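Local coordinates for iron-regulated ABC transporter siderophore-binding protein SirA (Staphylococcus aureus subsp. aureus, PDB 3MWF) that binds the iron-loaded siderophore staphyloferrin B and probably delivers it to an ABC transporter for uptake into the cell, at residues P21-D33 with G39-Q51. Sequence-based numbering, arbitrary orientation.
Sequences PKRVVTLYQGATD and GVKPVGAVESWTQ. With SE8 (5-[(2-{[(3S)-5-{[(2S)-2-amino-2-carboxyethyl]amino}-3-carboxy-3-hydroxy-5-oxopentanoyl]amino}ethyl)amino]-2,5-dioxopentanoic acid), chain C.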
ATOM      1  N   PRO A  21      14.768 -19.453  -6.783  1.00 32.40           N
ATOM      2  CA  PRO A  21      15.219 -18.256  -7.491  1.00 31.24           C
ATOM      3  C   PRO A  21      16.148 -17.413  -6.628  1.00 30.04           C
ATOM      4  O   PRO A  21      15.890 -17.253  -5.438  1.00 30.12           O
ATOM      5  CB  PRO A  21      13.907 -17.494  -7.761  1.00 31.18           C
ATOM      6  CG  PRO A  21      12.875 -18.533  -7.801  1.00 31.41           C
ATOM      7  CD  PRO A  21      13.298 -19.527  -6.731  1.00 32.56           C
ATOM      8  N   LYS A  22      17.221 -16.898  -7.221  1.00 28.91           N
ATOM      9  CA  LYS A  22      18.169 -16.048  -6.489  1.00 28.19           C
ATOM     10  C   LYS A  22      18.314 -14.655  -7.099  1.00 26.25           C
ATOM     11  O   LYS A  22      18.930 -13.766  -6.498  1.00 27.14           O
ATOM     12  CB  LYS A  22      19.547 -16.722  -6.404  1.00 28.87           C
ATOM     13  CG  LYS A  22      19.730 -17.603  -5.174  1.00 33.21           C
ATOM     14  CD  LYS A  22      19.675 -19.098  -5.498  1.00 38.22           C
ATOM     15  CE  LYS A  22      19.947 -19.945  -4.237  1.00 40.75           C
ATOM     16  NZ  LYS A  22      19.054 -19.577  -3.076  1.00 40.38           N
ATOM     17  N   ARG A  23      17.769 -14.465  -8.297  1.00 23.39           N
ATOM     18  CA  ARG A  23      17.843 -13.186  -8.987  1.00 21.10           C
ATOM     19  C   ARG A  23      16.426 -12.716  -9.299  1.00 19.67           C
ATOM     20  O   ARG A  23      15.885 -13.040 -10.359  1.00 20.46           O
ATOM     21  CB  ARG A  23      18.651 -13.307 -10.283  1.00 21.03           C
ATOM     22  CG  ARG A  23      20.093 -13.758 -10.074  1.00 22.41           C
ATOM     23  CD  ARG A  23      20.848 -13.804 -11.402  1.00 22.91           C
ATOM     24  NE  ARG A  23      20.939 -12.489 -12.033  1.00 24.38           N
ATOM     25  CZ  ARG A  23      21.783 -11.528 -11.652  1.00 25.35           C
ATOM     26  NH1 ARG A  23      22.634 -11.740 -10.648  1.00 25.57           N
ATOM     27  NH2 ARG A  23      21.782 -10.357 -12.279  1.00 24.60           N
ATOM     28  N   VAL A  24      15.813 -11.991  -8.369  0.50 18.65           N
ATOM     29  CA  VAL A  24      14.413 -11.593  -8.522  0.50 17.56           C
ATOM     30  C   VAL A  24      14.288 -10.118  -8.894  0.50 17.11           C
ATOM     31  O   VAL A  24      15.049  -9.277  -8.396  0.50 16.72           O
ATOM     32  CB  VAL A  24      13.581 -11.933  -7.255  0.50 17.89           C
ATOM     33  CG1 VAL A  24      14.037 -11.104  -6.069  0.50 17.29           C
ATOM     34  CG2 VAL A  24      12.081 -11.731  -7.505  0.50 18.39           C
ATOM     35  N   VAL A  25      13.356  -9.822  -9.802  1.00 16.29           N
ATOM     36  CA  VAL A  25      13.044  -8.465 -10.226  1.00 15.22           C
ATOM     37  C   VAL A  25      11.637  -8.181  -9.727  1.00 15.29           C
ATOM     38  O   VAL A  25      10.720  -8.945 -10.006  1.00 15.54           O
ATOM     39  CB  VAL A  25      13.143  -8.298 -11.753  1.00 14.63           C
ATOM     40  CG1 VAL A  25      12.536  -6.962 -12.203  1.00 15.48           C
ATOM     41  CG2 VAL A  25      14.618  -8.403 -12.192  1.00 14.79           C
ATOM     42  N   THR A  26      11.478  -7.076  -9.000  1.00 13.90           N
ATOM     43  CA  THR A  26      10.191  -6.703  -8.404  1.00 12.47           C
ATOM     44  C   THR A  26       9.626  -5.497  -9.110  1.00 12.08           C
ATOM     45  O   THR A  26      10.283  -4.450  -9.194  1.00 13.22           O
ATOM     46  CB  THR A  26      10.340  -6.457  -6.882  1.00 12.92           C
ATOM     47  OG1 THR A  26      11.489  -5.621  -6.638  1.00 12.09           O
ATOM     48  CG2 THR A  26      10.499  -7.768  -6.154  1.00 13.02           C
ATOM     49  N   LEU A  27       8.396  -5.631  -9.619  1.00 11.42           N
ATOM     50  CA  LEU A  27       7.776  -4.604 -10.483  1.00 10.46           C
ATOM     51  C   LEU A  27       6.704  -3.753  -9.816  1.00 10.69           C
ATOM     52  O   LEU A  27       6.020  -3.002 -10.492  1.00 11.62           O
ATOM     53  CB  LEU A  27       7.190  -5.254 -11.747  1.00 10.02           C
ATOM     54  CG  LEU A  27       8.246  -5.994 -12.593  1.00 11.53           C
ATOM     55  CD1 LEU A  27       7.591  -6.524 -13.859  1.00 11.47           C
ATOM     56  CD2 LEU A  27       9.399  -5.075 -12.971  1.00 13.25           C
ATOM     57  N   TYR A  28       6.548  -3.891  -8.501  1.00 10.77           N
ATOM     58  CA  TYR A  28       5.814  -2.864  -7.766  1.00 12.04           C
ATOM     59  C   TYR A  28       6.424  -2.633  -6.390  1.00 11.53           C
ATOM     60  O   TYR A  28       7.103  -3.503  -5.870  1.00 11.69           O
ATOM     61  CB  TYR A  28       4.317  -3.191  -7.682  1.00 11.34           C
ATOM     62  CG  TYR A  28       3.906  -4.486  -7.049  1.00 11.88           C
ATOM     63  CD1 TYR A  28       3.776  -5.649  -7.829  1.00 10.38           C
ATOM     64  CD2 TYR A  28       3.516  -4.539  -5.705  1.00 11.79           C
ATOM     65  CE1 TYR A  28       3.311  -6.845  -7.254  1.00 11.93           C
ATOM     66  CE2 TYR A  28       3.072  -5.731  -5.122  1.00 12.63           C
ATOM     67  CZ  TYR A  28       2.937  -6.864  -5.914  1.00 12.78           C
ATOM     68  OH  TYR A  28       2.484  -8.048  -5.378  1.00 14.33           O
ATOM     69  N   GLN A  29       6.164  -1.456  -5.807  1.00 11.07           N
ATOM     70  CA  GLN A  29       6.846  -1.067  -4.564  1.00 11.89           C
ATOM     71  C   GLN A  29       6.749  -2.138  -3.487  1.00 12.15           C
ATOM     72  O   GLN A  29       7.729  -2.451  -2.821  1.00 12.36           O
ATOM     73  CB  GLN A  29       6.195   0.215  -4.013  1.00 11.42           C
ATOM     74  CG  GLN A  29       5.938   1.316  -5.059  1.00 10.81           C
ATOM     75  CD  GLN A  29       7.214   1.858  -5.667  1.00 14.97           C
ATOM     76  OE1 GLN A  29       8.146   2.202  -4.952  1.00 14.34           O
ATOM     77  NE2 GLN A  29       7.264   1.924  -7.007  1.00 12.37           N
ATOM     78  N   GLY A  30       5.546  -2.675  -3.275  1.00 12.56           N
ATOM     79  CA  GLY A  30       5.332  -3.610  -2.165  1.00 12.84           C
ATOM     80  C   GLY A  30       6.084  -4.910  -2.362  1.00 12.72           C
ATOM     81  O   GLY A  30       6.492  -5.519  -1.397  1.00 13.26           O
ATOM     82  N   ALA A  31       6.237  -5.332  -3.618  1.00 11.98           N
ATOM     83  CA  ALA A  31       6.967  -6.554  -3.944  1.00 12.15           C
ATOM     84  C   ALA A  31       8.437  -6.349  -3.585  1.00 12.60           C
ATOM     85  O   ALA A  31       9.086  -7.231  -3.019  1.00 13.22           O
ATOM     86  CB  ALA A  31       6.799  -6.888  -5.429  1.00 13.25           C
ATOM     87  N   THR A  32       8.958  -5.161  -3.877  1.00 11.55           N
ATOM     88  CA  THR A  32      10.356  -4.842  -3.491  1.00 12.42           C
ATOM     89  C   THR A  32      10.554  -4.922  -1.986  1.00 12.71           C
ATOM     90  O   THR A  32      11.542  -5.513  -1.493  1.00 13.11           O
ATOM     91  CB  THR A  32      10.725  -3.459  -3.996  1.00 10.90           C
ATOM     92  OG1 THR A  32      10.521  -3.438  -5.412  1.00 13.03           O
ATOM     93  CG2 THR A  32      12.223  -3.175  -3.738  1.00 14.57           C
ATOM     94  N   ASP A  33       9.599  -4.352  -1.270  1.00 12.78           N
ATOM     95  CA  ASP A  33       9.594  -4.368   0.178  1.00 13.14           C
ATOM     96  C   ASP A  33       9.501  -5.784   0.719  1.00 13.99           C
ATOM     97  O   ASP A  33      10.230  -6.164   1.642  1.00 14.83           O
ATOM     98  CB  ASP A  33       8.437  -3.499   0.694  1.00 12.93           C
ATOM     99  CG  ASP A  33       8.374  -3.443   2.232  1.00 14.48           C
ATOM    100  OD1 ASP A  33       8.009  -4.468   2.869  1.00 13.77           O
ATOM    101  OD2 ASP A  33       8.677  -2.347   2.793  1.00 17.06           O
ATOM    102  N   GLY A  39      14.344 -11.534   3.084  1.00 23.34           N
ATOM    103  CA  GLY A  39      15.807 -11.725   3.065  1.00 24.29           C
ATOM    104  C   GLY A  39      16.401 -11.902   1.677  1.00 24.63           C
ATOM    105  O   GLY A  39      17.525 -12.415   1.538  1.00 25.17           O
ATOM    106  N   VAL A  40      15.653 -11.498   0.650  1.00 23.53           N
ATOM    107  CA  VAL A  40      16.095 -11.601  -0.736  1.00 24.25           C
ATOM    108  C   VAL A  40      16.217 -10.221  -1.385  1.00 23.68           C
ATOM    109  O   VAL A  40      15.196  -9.610  -1.726  1.00 25.52           O
ATOM    110  CB  VAL A  40      15.118 -12.481  -1.574  1.00 24.45           C
ATOM    111  CG1 VAL A  40      15.624 -12.658  -3.002  1.00 25.66           C
ATOM    112  CG2 VAL A  40      14.895 -13.833  -0.928  1.00 26.33           C
ATOM    113  N   LYS A  41      17.444  -9.728  -1.564  0.50 22.59           N
ATOM    114  CA  LYS A  41      17.663  -8.441  -2.236  0.50 21.79           C
ATOM    115  C   LYS A  41      17.441  -8.575  -3.747  0.50 20.78           C
ATOM    116  O   LYS A  41      18.173  -9.308  -4.412  0.50 20.31           O
ATOM    117  CB  LYS A  41      19.078  -7.900  -1.969  0.50 21.97           C
ATOM    118  CG  LYS A  41      19.441  -7.708  -0.491  0.50 23.83           C
ATOM    119  CD  LYS A  41      20.261  -8.888   0.041  0.50 25.87           C
ATOM    120  CE  LYS A  41      20.898  -8.579   1.393  0.50 27.68           C
ATOM    121  NZ  LYS A  41      21.801  -7.385   1.308  0.50 28.36           N
ATOM    122  N   PRO A  42      16.433  -7.865  -4.297  1.00 19.74           N
ATOM    123  CA  PRO A  42      16.165  -7.950  -5.726  1.00 19.03           C
ATOM    124  C   PRO A  42      17.368  -7.504  -6.563  1.00 18.25           C
ATOM    125  O   PRO A  42      18.084  -6.582  -6.177  1.00 17.63           O
ATOM    126  CB  PRO A  42      14.976  -6.988  -5.933  1.00 18.17           C
ATOM    127  CG  PRO A  42      14.332  -6.885  -4.602  1.00 20.22           C
ATOM    128  CD  PRO A  42      15.494  -6.947  -3.620  1.00 19.97           C
ATOM    129  N   VAL A  43      17.598  -8.172  -7.687  1.00 18.14           N
ATOM    130  CA  VAL A  43      18.622  -7.710  -8.613  1.00 17.99           C
ATOM    131  C   VAL A  43      18.152  -6.491  -9.401  1.00 17.33           C
ATOM    132  O   VAL A  43      18.964  -5.704  -9.908  1.00 17.82           O
ATOM    133  CB  VAL A  43      19.174  -8.841  -9.518  1.00 18.53           C
ATOM    134  CG1 VAL A  43      19.783  -9.937  -8.624  1.00 18.36           C
ATOM    135  CG2 VAL A  43      18.093  -9.400 -10.465  1.00 18.61           C
ATOM    136  N   GLY A  44      16.823  -6.345  -9.494  1.00 16.33           N
ATOM    137  CA  GLY A  44      16.198  -5.233 -10.201  1.00 15.10           C
ATOM    138  C   GLY A  44      14.880  -4.863  -9.533  1.00 14.90           C
ATOM    139  O   GLY A  44      14.204  -5.714  -8.990  1.00 14.45           O
ATOM    140  N   ALA A  45      14.540  -3.582  -9.580  1.00 14.64           N
ATOM    141  CA  ALA A  45      13.284  -3.077  -8.979  1.00 13.47           C
ATOM    142  C   ALA A  45      12.795  -1.888  -9.745  1.00 13.37           C
ATOM    143  O   ALA A  45      13.580  -1.133 -10.316  1.00 14.15           O
ATOM    144  CB  ALA A  45      13.484  -2.704  -7.524  1.00 14.07           C
ATOM    145  N   VAL A  46      11.479  -1.676  -9.747  1.00 12.75           N
ATOM    146  CA  VAL A  46      10.981  -0.418 -10.267  1.00 12.15           C
ATOM    147  C   VAL A  46      11.397   0.739  -9.328  1.00 13.00           C
ATOM    148  O   VAL A  46      11.636   0.535  -8.137  1.00 13.85           O
ATOM    149  CB  VAL A  46       9.443  -0.427 -10.474  1.00 13.50           C
ATOM    150  CG1 VAL A  46       9.077  -1.332 -11.717  1.00 12.01           C
ATOM    151  CG2 VAL A  46       8.686  -0.837  -9.180  1.00 13.70           C
ATOM    152  N   GLU A  47      11.542   1.924  -9.904  1.00 12.42           N
ATOM    153  CA  GLU A  47      11.910   3.100  -9.098  1.00 13.66           C
ATOM    154  C   GLU A  47      10.814   3.415  -8.072  1.00 13.22           C
ATOM    155  O   GLU A  47       9.643   3.126  -8.298  1.00 13.12           O
ATOM    156  CB  GLU A  47      12.174   4.304  -9.996  1.00 13.80           C
ATOM    157  CG  GLU A  47      10.965   4.989 -10.524  1.00 15.67           C
ATOM    158  CD  GLU A  47      11.291   6.086 -11.508  1.00 20.59           C
ATOM    159  OE1 GLU A  47      12.455   6.166 -11.950  1.00 22.33           O
ATOM    160  OE2 GLU A  47      10.358   6.829 -11.866  1.00 20.99           O
ATOM    161  N   SER A  48      11.203   4.013  -6.957  1.00 13.14           N
ATOM    162  CA  SER A  48      10.243   4.472  -5.971  1.00 12.00           C
ATOM    163  C   SER A  48       9.398   5.610  -6.523  1.00 11.86           C
ATOM    164  O   SER A  48       9.826   6.360  -7.409  1.00 12.47           O
ATOM    165  CB  SER A  48      10.971   4.912  -4.695  1.00 13.16           C
ATOM    166  OG  SER A  48      11.997   5.863  -5.016  1.00 12.93           O
ATOM    167  N   TRP A  49       8.192   5.784  -5.982  1.00 11.21           N
ATOM    168  CA  TRP A  49       7.325   6.816  -6.481  1.00 11.11           C
ATOM    169  C   TRP A  49       7.812   8.220  -6.125  1.00 11.56           C
ATOM    170  O   TRP A  49       7.601   9.185  -6.885  1.00 12.82           O
ATOM    171  CB  TRP A  49       5.928   6.660  -5.880  1.00 11.08           C
ATOM    172  CG  TRP A  49       5.101   5.514  -6.402  1.00 10.96           C
ATOM    173  CD1 TRP A  49       4.676   4.434  -5.686  1.00 12.01           C
ATOM    174  CD2 TRP A  49       4.583   5.360  -7.725  1.00 11.56           C
ATOM    175  NE1 TRP A  49       3.937   3.581  -6.497  1.00 11.87           N
ATOM    176  CE2 TRP A  49       3.841   4.141  -7.743  1.00 10.58           C
ATOM    177  CE3 TRP A  49       4.652   6.133  -8.887  1.00 11.61           C
ATOM    178  CZ2 TRP A  49       3.180   3.669  -8.890  1.00 11.50           C
ATOM    179  CZ3 TRP A  49       4.002   5.663 -10.049  1.00 12.83           C
ATOM    180  CH2 TRP A  49       3.261   4.442 -10.032  1.00 11.91           C
ATOM    181  N   THR A  50       8.409   8.328  -4.951  1.00 11.81           N
ATOM    182  CA  THR A  50       9.037   9.599  -4.517  1.00 12.72           C
ATOM    183  C   THR A  50      10.393   9.216  -3.955  1.00 13.43           C
ATOM    184  O   THR A  50      10.715   8.023  -3.880  1.00 13.38           O
ATOM    185  CB  THR A  50       8.219  10.324  -3.421  1.00 12.60           C
ATOM    186  OG1 THR A  50       8.142   9.476  -2.258  1.00 14.11           O
ATOM    187  CG2 THR A  50       6.819  10.715  -3.922  1.00 13.59           C
ATOM    188  N   GLN A  51      11.200  10.213  -3.565  1.00 12.93           N
ATOM    189  CA  GLN A  51      12.577   9.921  -3.121  1.00 14.57           C
ATOM    190  C   GLN A  51      13.311   9.064  -4.158  1.00 14.21           C
ATOM    191  O   GLN A  51      14.082   8.194  -3.794  1.00 14.71           O
ATOM    192  CB  GLN A  51      12.592   9.212  -1.772  1.00 14.85           C
ATOM    193  CG  GLN A  51      11.896  10.038  -0.669  1.00 15.70           C
ATOM    194  CD  GLN A  51      11.950   9.386   0.688  1.00 15.72           C
ATOM    195  OE1 GLN A  51      12.142   8.181   0.816  1.00 16.79           O
ATOM    196  NE2 GLN A  51      11.777  10.205   1.733  1.00 18.52           N
TER
HETATM  197  C1  SE8 C   1      -0.074   5.926 -10.949  1.00 15.32           C
HETATM  198  C2  SE8 C   1      -0.211   7.166 -10.110  1.00 15.19           C
HETATM  199  C3  SE8 C   1       0.974   7.316  -9.169  1.00 12.64           C
HETATM  200  N4  SE8 C   1       1.031   6.266  -8.157  1.00 12.67           N
HETATM  201  C5  SE8 C   1       0.499   6.420  -6.961  1.00 14.42           C
HETATM  202  C6  SE8 C   1       0.479   5.205  -6.067  1.00 12.23           C
HETATM  203  C7  SE8 C   1      -0.730   4.321  -6.376  1.00 13.83           C
HETATM  204  C8  SE8 C   1      -0.593   3.024  -5.557  1.00 12.42           C
HETATM  205  C9  SE8 C   1      -1.830   2.128  -5.583  1.00 12.89           C
HETATM  206  N10 SE8 C   1      -2.541   2.077  -6.708  1.00 12.42           N
HETATM  207  C11 SE8 C   1      -3.695   1.208  -6.760  1.00 16.54           C
HETATM  208  C12 SE8 C   1      -3.526   0.147  -7.833  1.00 22.20           C
HETATM  209  N13 SE8 C   1      -4.798  -0.444  -8.227  1.00 28.35           N
HETATM  210  C14 SE8 C   1      -5.651   0.108  -9.140  1.00 30.94           C
HETATM  211  C15 SE8 C   1      -5.144   1.146 -10.097  1.00 31.51           C
HETATM  212  C16 SE8 C   1      -5.162   2.401  -9.261  1.00 27.47           C
HETATM  213  C17 SE8 C   1      -4.107   3.415  -9.579  1.00 23.01           C
HETATM  214  C18 SE8 C   1      -4.645   4.731  -9.883  1.00 22.62           C
HETATM  215  O19 SE8 C   1       0.756   5.933 -11.895  1.00 14.72           O
HETATM  216  O20 SE8 C   1      -0.826   4.962 -10.704  1.00 13.74           O
HETATM  217  N21 SE8 C   1      -1.476   7.096  -9.353  1.00 13.76           N
HETATM  218  O22 SE8 C   1       0.028   7.463  -6.553  1.00 14.01           O
HETATM  219  C23 SE8 C   1      -2.016   5.067  -6.070  1.00 13.21           C
HETATM  220  O24 SE8 C   1      -2.378   5.210  -4.875  1.00 13.16           O
HETATM  221  O25 SE8 C   1      -2.712   5.518  -7.014  1.00 12.77           O
HETATM  222  O26 SE8 C   1      -0.753   4.051  -7.789  1.00 13.11           O
HETATM  223  O27 SE8 C   1      -2.122   1.475  -4.586  1.00 12.69           O
HETATM  224  O28 SE8 C   1      -6.832  -0.183  -9.199  1.00 37.49           O
HETATM  225  O29 SE8 C   1      -2.898   3.199  -9.453  1.00 16.88           O
HETATM  226  O30 SE8 C   1      -3.929   5.708  -9.689  1.00 16.43           O
HETATM  227  O31 SE8 C   1      -5.830   4.851 -10.288  1.00 27.30           O
HETATM  228  O   HOH W   1      17.499 -11.385  -6.196  1.00 18.83           O
HETATM  229  O   HOH W   2      10.383  -0.816  -5.903  1.00 13.23           O
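With CG anti to the carbonyl carbon (chi1 -45°), the Q29 side chain bends at chi2 (-64°), which lays CG 3.3 Å from W49 NE1 and carries the amide to the backbone beyond. There Q29 NE2 donates an almost straight bond to E47 O (3.0 Å), with the acceptor in the amide plane; it also hydrogen-bonds E71 OE1. The same NE2 sits over one face of the indole, offset toward the rim, with the amide tilted 39° from the ring, and staphyloferrin B lies over the opposite face, its N4 3.4 Å from W49 CH2.

Further back, strands 24-26 and 44-45 run parallel as neighbours in the six-stranded sheet, the two strands of a right-handed beta-alpha-beta unit connected through helix 29-37. V43 N bonds V24 O, T26 N bonds G44 O, and V46 N reaches T26 O at 3.1 Å. Beneath the helix, T26 OG1 and T32 OG1 share a hydrogen bond of 2.7 Å beside A45 CB, and a water links T32 OG1 to V46 O. V43 CG1 rests over the centre of the R23 guanidinium, whose NH2 bonds L82 O.

The indole thus lies between the Q29 side chain and the siderophore: Q29, itself fixed by two acceptors, is a second-shell residue that backs W49 and would help hold its ring in place in the pocket.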